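Local coordinates for protein D-mandelate dehydrogenase (Rhodotorula graminis, PDB 2W2K) that probably interconverts D-mandelate and its 2-oxo acid with a nicotinamide cofactor, at residues B[320-325]-B[333-338]; B[24-29]-B[327-332]. All coordinates share one frame; numbering follows the deposited sequence.

Contact 1 of 2, residues B[320-325]-B[333-338]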
loop_
_atom_site.group_PDB
_atom_site.type_symbol
_atom_site.label_atom_id
_atom_site.label_comp_id
_atom_site.label_asym_id
_atom_site.label_seq_id
_atom_site.Cartn_x
_atom_site.Cartn_y
_atom_site.Cartn_z
ATOM N N THR B 320 -0.937 -28.359 9.468
ATOM C CA THR B 320 -0.714 -29.094 10.746
ATOM C C THR B 320 -1.467 -30.436 10.785
ATOM O O THR B 320 -0.868 -31.479 11.108
ATOM C CB THR B 320 -1.026 -28.242 12.008
ATOM O OG1 THR B 320 -2.370 -27.717 11.947
ATOM C CG2 THR B 320 0.018 -27.072 12.169
ATOM N N MET B 321 -2.768 -30.413 10.454
ATOM C CA MET B 321 -3.601 -31.637 10.479
ATOM C C MET B 321 -3.147 -32.664 9.430
ATOM O O MET B 321 -2.995 -33.854 9.746
ATOM C CB MET B 321 -5.091 -31.302 10.293
ATOM C CG MET B 321 -5.743 -30.531 11.468
ATOM S SD MET B 321 -7.557 -30.386 11.299
ATOM C CE MET B 321 -7.778 -28.627 11.060
ATOM N N THR B 322 -2.920 -32.200 8.188
ATOM C CA THR B 322 -2.478 -33.063 7.080
ATOM C C THR B 322 -1.100 -33.693 7.303
ATOM O O THR B 322 -0.898 -34.878 7.004
ATOM C CB THR B 322 -2.541 -32.300 5.687
ATOM O OG1 THR B 322 -3.883 -31.824 5.457
ATOM C CG2 THR B 322 -2.116 -33.205 4.531
ATOM N N ASN B 323 -0.152 -32.908 7.827
ATOM C CA ASN B 323 1.173 -33.433 8.184
ATOM C C ASN B 323 1.099 -34.656 9.122
ATOM O O ASN B 323 1.728 -35.715 8.863
ATOM C CB ASN B 323 2.045 -32.328 8.797
ATOM C CG ASN B 323 2.833 -31.503 7.743
ATOM O OD1 ASN B 323 2.938 -30.261 7.847
ATOM N ND2 ASN B 323 3.390 -32.179 6.764
ATOM N N ILE B 324 0.330 -34.527 10.198
ATOM C CA ILE B 324 0.217 -35.616 11.204
ATOM C C ILE B 324 -0.521 -36.865 10.637
ATOM O O ILE B 324 -0.112 -38.026 10.880
ATOM C CB ILE B 324 -0.399 -35.076 12.534
ATOM C CG1 ILE B 324 0.577 -34.087 13.224
ATOM C CG2 ILE B 324 -0.755 -36.219 13.499
ATOM C CD1 ILE B 324 -0.080 -33.246 14.338
ATOM N N ASP B 325 -1.569 -36.627 9.848
ATOM C CA ASP B 325 -2.328 -37.717 9.178
ATOM C C ASP B 325 -1.423 -38.519 8.228
ATOM O O ASP B 325 -1.341 -39.757 8.331
ATOM C CB ASP B 325 -3.537 -37.123 8.420
ATOM C CG ASP B 325 -4.561 -38.181 7.958
ATOM O OD1 ASP B 325 -4.247 -39.385 7.813
ATOM O OD2 ASP B 325 -5.718 -37.790 7.726
ATOM N N PRO B 333 5.717 -39.091 3.752
ATOM C CA PRO B 333 6.559 -38.029 4.334
ATOM C C PRO B 333 5.818 -36.711 4.609
ATOM O O PRO B 333 4.788 -36.425 3.979
ATOM C CB PRO B 333 7.638 -37.806 3.260
ATOM C CG PRO B 333 7.032 -38.314 1.998
ATOM C CD PRO B 333 6.151 -39.448 2.387
ATOM N N LEU B 334 6.345 -35.943 5.567
ATOM C CA LEU B 334 5.849 -34.585 5.886
ATOM C C LEU B 334 5.964 -33.649 4.665
ATOM O O LEU B 334 6.891 -33.776 3.850
ATOM C CB LEU B 334 6.648 -33.988 7.073
ATOM C CG LEU B 334 6.607 -34.655 8.475
ATOM C CD1 LEU B 334 7.686 -34.068 9.446
ATOM C CD2 LEU B 334 5.208 -34.576 9.081
ATOM N N LEU B 335 5.008 -32.735 4.540
ATOM C CA LEU B 335 4.990 -31.731 3.457
ATOM C C LEU B 335 5.981 -30.589 3.727
ATOM O O LEU B 335 6.605 -30.051 2.794
ATOM C CB LEU B 335 3.575 -31.168 3.290
ATOM C CG LEU B 335 2.419 -32.093 2.862
ATOM C CD1 LEU B 335 1.054 -31.403 3.060
ATOM C CD2 LEU B 335 2.584 -32.602 1.419
ATOM N N THR B 336 6.128 -30.238 5.007
ATOM C CA THR B 336 6.937 -29.073 5.446
ATOM C C THR B 336 7.886 -29.381 6.616
ATOM O O THR B 336 7.807 -28.750 7.672
ATOM C CB THR B 336 6.049 -27.834 5.806
ATOM O OG1 THR B 336 5.024 -28.210 6.754
ATOM C CG2 THR B 336 5.390 -27.236 4.550
ATOM N N PRO B 337 8.821 -30.334 6.427
ATOM C CA PRO B 337 9.737 -30.651 7.518
ATOM C C PRO B 337 10.683 -29.487 7.804
ATOM O O PRO B 337 10.984 -28.687 6.897
ATOM C CB PRO B 337 10.550 -31.821 6.962
ATOM C CG PRO B 337 10.495 -31.640 5.464
ATOM C CD PRO B 337 9.095 -31.153 5.226
ATOM N N ALA B 338 11.103 -29.386 9.063
ATOM C CA ALA B 338 12.205 -28.517 9.471
ATOM C C ALA B 338 13.111 -29.290 10.421
ATOM O O ALA B 338 12.631 -29.921 11.386
ATOM C CB ALA B 338 11.681 -27.228 10.136
#

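Contact 2 of 2, residues B[24-29]-B[327-332]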
loop_
_atom_site.group_PDB
_atom_site.type_symbol
_atom_site.label_atom_id
_atom_site.label_comp_id
_atom_site.label_asym_id
_atom_site.label_seq_id
_atom_site.Cartn_x
_atom_site.Cartn_y
_atom_site.Cartn_z
ATOM N N GLN B 24 -10.513 -35.586 14.716
ATOM C CA GLN B 24 -10.940 -36.076 16.052
ATOM C C GLN B 24 -11.549 -37.492 15.983
ATOM O O GLN B 24 -11.655 -38.172 17.005
ATOM C CB GLN B 24 -11.942 -35.121 16.704
ATOM C CG GLN B 24 -11.365 -33.777 17.188
ATOM C CD GLN B 24 -12.461 -32.824 17.639
ATOM O OE1 GLN B 24 -12.771 -32.735 18.835
ATOM N NE2 GLN B 24 -13.060 -32.111 16.686
ATOM N N GLN B 25 -11.922 -37.934 14.779
ATOM C CA GLN B 25 -12.394 -39.324 14.577
ATOM C C GLN B 25 -11.192 -40.281 14.461
ATOM O O GLN B 25 -11.154 -41.340 15.100
ATOM C CB GLN B 25 -13.310 -39.398 13.324
ATOM C CG GLN B 25 -14.060 -40.757 13.107
ATOM C CD GLN B 25 -13.154 -41.929 12.720
ATOM O OE1 GLN B 25 -13.227 -43.004 13.337
ATOM N NE2 GLN B 25 -12.313 -41.741 11.684
ATOM N N LYS B 26 -10.208 -39.898 13.649
ATOM C CA LYS B 26 -8.981 -40.694 13.437
ATOM C C LYS B 26 -8.041 -40.783 14.668
ATOM O O LYS B 26 -7.346 -41.803 14.861
ATOM C CB LYS B 26 -8.199 -40.141 12.216
ATOM C CG LYS B 26 -8.918 -40.290 10.863
ATOM C CD LYS B 26 -8.249 -39.438 9.763
ATOM C CE LYS B 26 -8.776 -39.807 8.363
ATOM N NZ LYS B 26 -8.324 -38.805 7.315
ATOM N N PHE B 27 -8.015 -39.724 15.478
ATOM C CA PHE B 27 -7.035 -39.557 16.591
ATOM C C PHE B 27 -7.730 -39.219 17.924
ATOM O O PHE B 27 -8.701 -38.451 17.936
ATOM C CB PHE B 27 -6.090 -38.380 16.269
ATOM C CG PHE B 27 -5.152 -38.619 15.100
ATOM C CD1 PHE B 27 -4.114 -39.555 15.196
ATOM C CD2 PHE B 27 -5.294 -37.892 13.904
ATOM C CE1 PHE B 27 -3.233 -39.787 14.106
ATOM C CE2 PHE B 27 -4.406 -38.106 12.815
ATOM C CZ PHE B 27 -3.376 -39.059 12.929
ATOM N N GLU B 28 -7.251 -39.777 19.045
ATOM C CA GLU B 28 -7.704 -39.317 20.382
ATOM C C GLU B 28 -6.978 -38.006 20.736
ATOM O O GLU B 28 -5.770 -38.023 21.005
ATOM C CB GLU B 28 -7.441 -40.387 21.470
ATOM C CG GLU B 28 -7.859 -39.937 22.885
ATOM C CD GLU B 28 -7.376 -40.885 23.984
ATOM O OE1 GLU B 28 -6.788 -41.935 23.660
ATOM O OE2 GLU B 28 -7.548 -40.543 25.177
ATOM N N VAL B 29 -7.709 -36.882 20.728
ATOM C CA VAL B 29 -7.118 -35.540 20.990
ATOM C C VAL B 29 -7.241 -35.175 22.466
ATOM O O VAL B 29 -8.357 -35.174 23.032
ATOM C CB VAL B 29 -7.765 -34.427 20.082
ATOM C CG1 VAL B 29 -7.167 -33.008 20.406
ATOM C CG2 VAL B 29 -7.483 -34.735 18.617
ATOM N N PHE B 327 1.932 -38.687 8.192
ATOM C CA PHE B 327 3.091 -39.284 8.881
ATOM C C PHE B 327 2.739 -40.449 9.833
ATOM O O PHE B 327 3.522 -41.394 9.964
ATOM C CB PHE B 327 3.864 -38.177 9.635
ATOM C CG PHE B 327 5.290 -38.544 9.988
ATOM C CD1 PHE B 327 6.305 -38.503 9.023
ATOM C CD2 PHE B 327 5.625 -38.917 11.294
ATOM C CE1 PHE B 327 7.628 -38.829 9.343
ATOM C CE2 PHE B 327 6.959 -39.242 11.631
ATOM C CZ PHE B 327 7.960 -39.196 10.655
ATOM N N LEU B 328 1.573 -40.401 10.478
ATOM C CA LEU B 328 1.150 -41.492 11.395
ATOM C C LEU B 328 0.233 -42.565 10.798
ATOM O O LEU B 328 0.233 -43.718 11.278
ATOM C CB LEU B 328 0.472 -40.926 12.667
ATOM C CG LEU B 328 1.332 -40.100 13.644
ATOM C CD1 LEU B 328 0.531 -39.786 14.919
ATOM C CD2 LEU B 328 2.657 -40.821 13.981
ATOM N N LEU B 329 -0.572 -42.194 9.801
ATOM C CA LEU B 329 -1.612 -43.113 9.252
ATOM C C LEU B 329 -1.393 -43.580 7.786
ATOM O O LEU B 329 -1.790 -44.700 7.416
ATOM C CB LEU B 329 -3.021 -42.534 9.426
ATOM C CG LEU B 329 -3.516 -42.250 10.861
ATOM C CD1 LEU B 329 -4.924 -41.683 10.890
ATOM C CD2 LEU B 329 -3.414 -43.482 11.733
ATOM N N GLN B 330 -0.760 -42.750 6.969
ATOM C CA GLN B 330 -0.649 -43.005 5.509
ATOM C C GLN B 330 0.713 -43.562 5.041
ATOM O O GLN B 330 0.873 -43.921 3.863
ATOM C CB GLN B 330 -0.971 -41.710 4.718
ATOM C CG GLN B 330 -2.388 -41.150 4.913
ATOM C CD GLN B 330 -2.615 -39.832 4.148
ATOM O OE1 GLN B 330 -2.191 -39.674 3.000
ATOM N NE2 GLN B 330 -3.279 -38.896 4.784
ATOM N N GLY B 331 1.704 -43.623 5.936
ATOM C CA GLY B 331 3.074 -44.011 5.530
ATOM C C GLY B 331 3.753 -43.045 4.556
ATOM O O GLY B 331 4.639 -43.450 3.798
ATOM N N LYS B 332 3.342 -41.771 4.597
ATOM C CA LYS B 332 3.840 -40.708 3.707
ATOM C C LYS B 332 4.707 -39.649 4.442
ATOM O O LYS B 332 4.472 -39.357 5.622
ATOM C CB LYS B 332 2.669 -40.026 2.999
ATOM C CG LYS B 332 1.908 -40.950 2.029
ATOM C CD LYS B 332 1.031 -40.142 1.084
ATOM C CE LYS B 332 0.271 -41.047 0.130
ATOM N NZ LYS B 332 -0.735 -40.287 -0.653
#

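Contact 1 of 2, residues B[320-325]-B[333-338]
The carboxamide of Asn323 has the side chain of Leu334 over one face, its CB and CD2 both on that side of the amide plane, while CB of Leu335 comes in at a slant past the ND2 end, on the other side of the plane. All three sit nearer the ND2 end of the group, with Leu334 CB at 3.7 Å and Leu335 CB at 3.6 Å from Asn323 ND2. Two polar atoms face the ends of the amide: Leu335 N is 2.8 Å from Asn323 ND2, and Thr336 OG1 is 3.1 Å from Asn323 OD1. Because the first pair would set nitrogen against nitrogen, the amide has probably been modelled turned over; exchanging its two ends may give hydrogen bonds at both places, but neither can be assigned as it stands. Thr336 OG1 already has a partner in Asn108 O.

Helix 310-330 brings the chain back to the substrate domain of this two-domain dehydrogenase, and the tail after it doubles back along the helix, its closest backbone approach being 5.3 Å between the CA atoms of Asn323 and Leu334. From there the tail meets strand 105-107 at the border of the parallel sheet: Leu334 and Thr336 rest on Ala107, and Ala338 shares backbone hydrogen bonds with Phe106.

Leu334 CD2 also makes a van der Waals contact with the carbonyl oxygen Asn323 O, at 3.7 Å. On the preceding residue of the helix, Thr322 CG2 meets Leu335 CD1 at 3.9 Å, an apolar contact in which the two side chains cross at a slant. A chi1 of -57° at Thr322 puts its hydroxyl beside the backbone nitrogen, where it bonds to Arg318 O within the same helix, and sets CG2 anti to that nitrogen, where it touches Leu335 CD1.

Contact 2 of 2, residues B[24-29]-B[327-332]
Phe27 and Leu329 reach for each other from opposite directions, and their van der Waals contact dominates. Leu329 CD1 is 3.7 Å from Phe27 CZ, and Leu329 CG stands 3.8 Å from the same CZ. Leu328 adds its own methyl, CD1 lying 3.9 Å from Phe27 CE1. Both leucines approach the ring obliquely, and their closest contacts fall on CE1, CZ and CE2, the end of the ring far from the backbone. With CG beside the backbone nitrogen (chi1 -68°), the phenyl group projects into the space between the backbones, whose nearest CA atoms, those of Lys26 and Leu329, are 8.8 Å apart. Replacing Phe27 by an alanine is likely to open a gap beside Leu329 and leave both leucine side chains without the ring they pack on.

The aliphatic part of Lys26 takes a share as well: its CB is 3.9 Å from Leu329 CD1, so that this one methyl touches both Lys26 and the phenyl ring.

The polar component lies at the end of the Lys26 chain, extended beyond CG, whose NZ forms salt bridges with Asp325 and Asp22. One acid belongs to helix 310-330 and the other to helix 17-26, so the ammonium group joins the two helices by charge beside the apolar contact.

Deeper in, Phe27 meets the ring of Phe23 at about 45° and packs on Val6 and Ile324, while Leu328 reaches Val83. Phe27 stands at the turn of a beta-alpha-beta unit, strand 5-8, helix 17-26, strand 28-31, in a parallel sheet of order 2-1-3-4-5, the flavodoxin-like topology of the substrate domain in this family.

From the N terminus the chain first supplies 24-29, then passes through the remainder of the substrate domain and the nucleotide-binding domain before helix 310-330 provides 320-325 and 327-332. Contact 2 thereby closes a loop of 297 intervening residues, whereas contact 1 closes one of seven when 333-338 follows. Their segments alternate, so the two closures cross. Their centres are 11 Å apart, and besides the charge link already noted they meet where Leu334 CD2 packs on Phe327 CB at 3.9 Å. Together they fasten helix 310-330 to the first helix-strand turn and to the C-terminal tail.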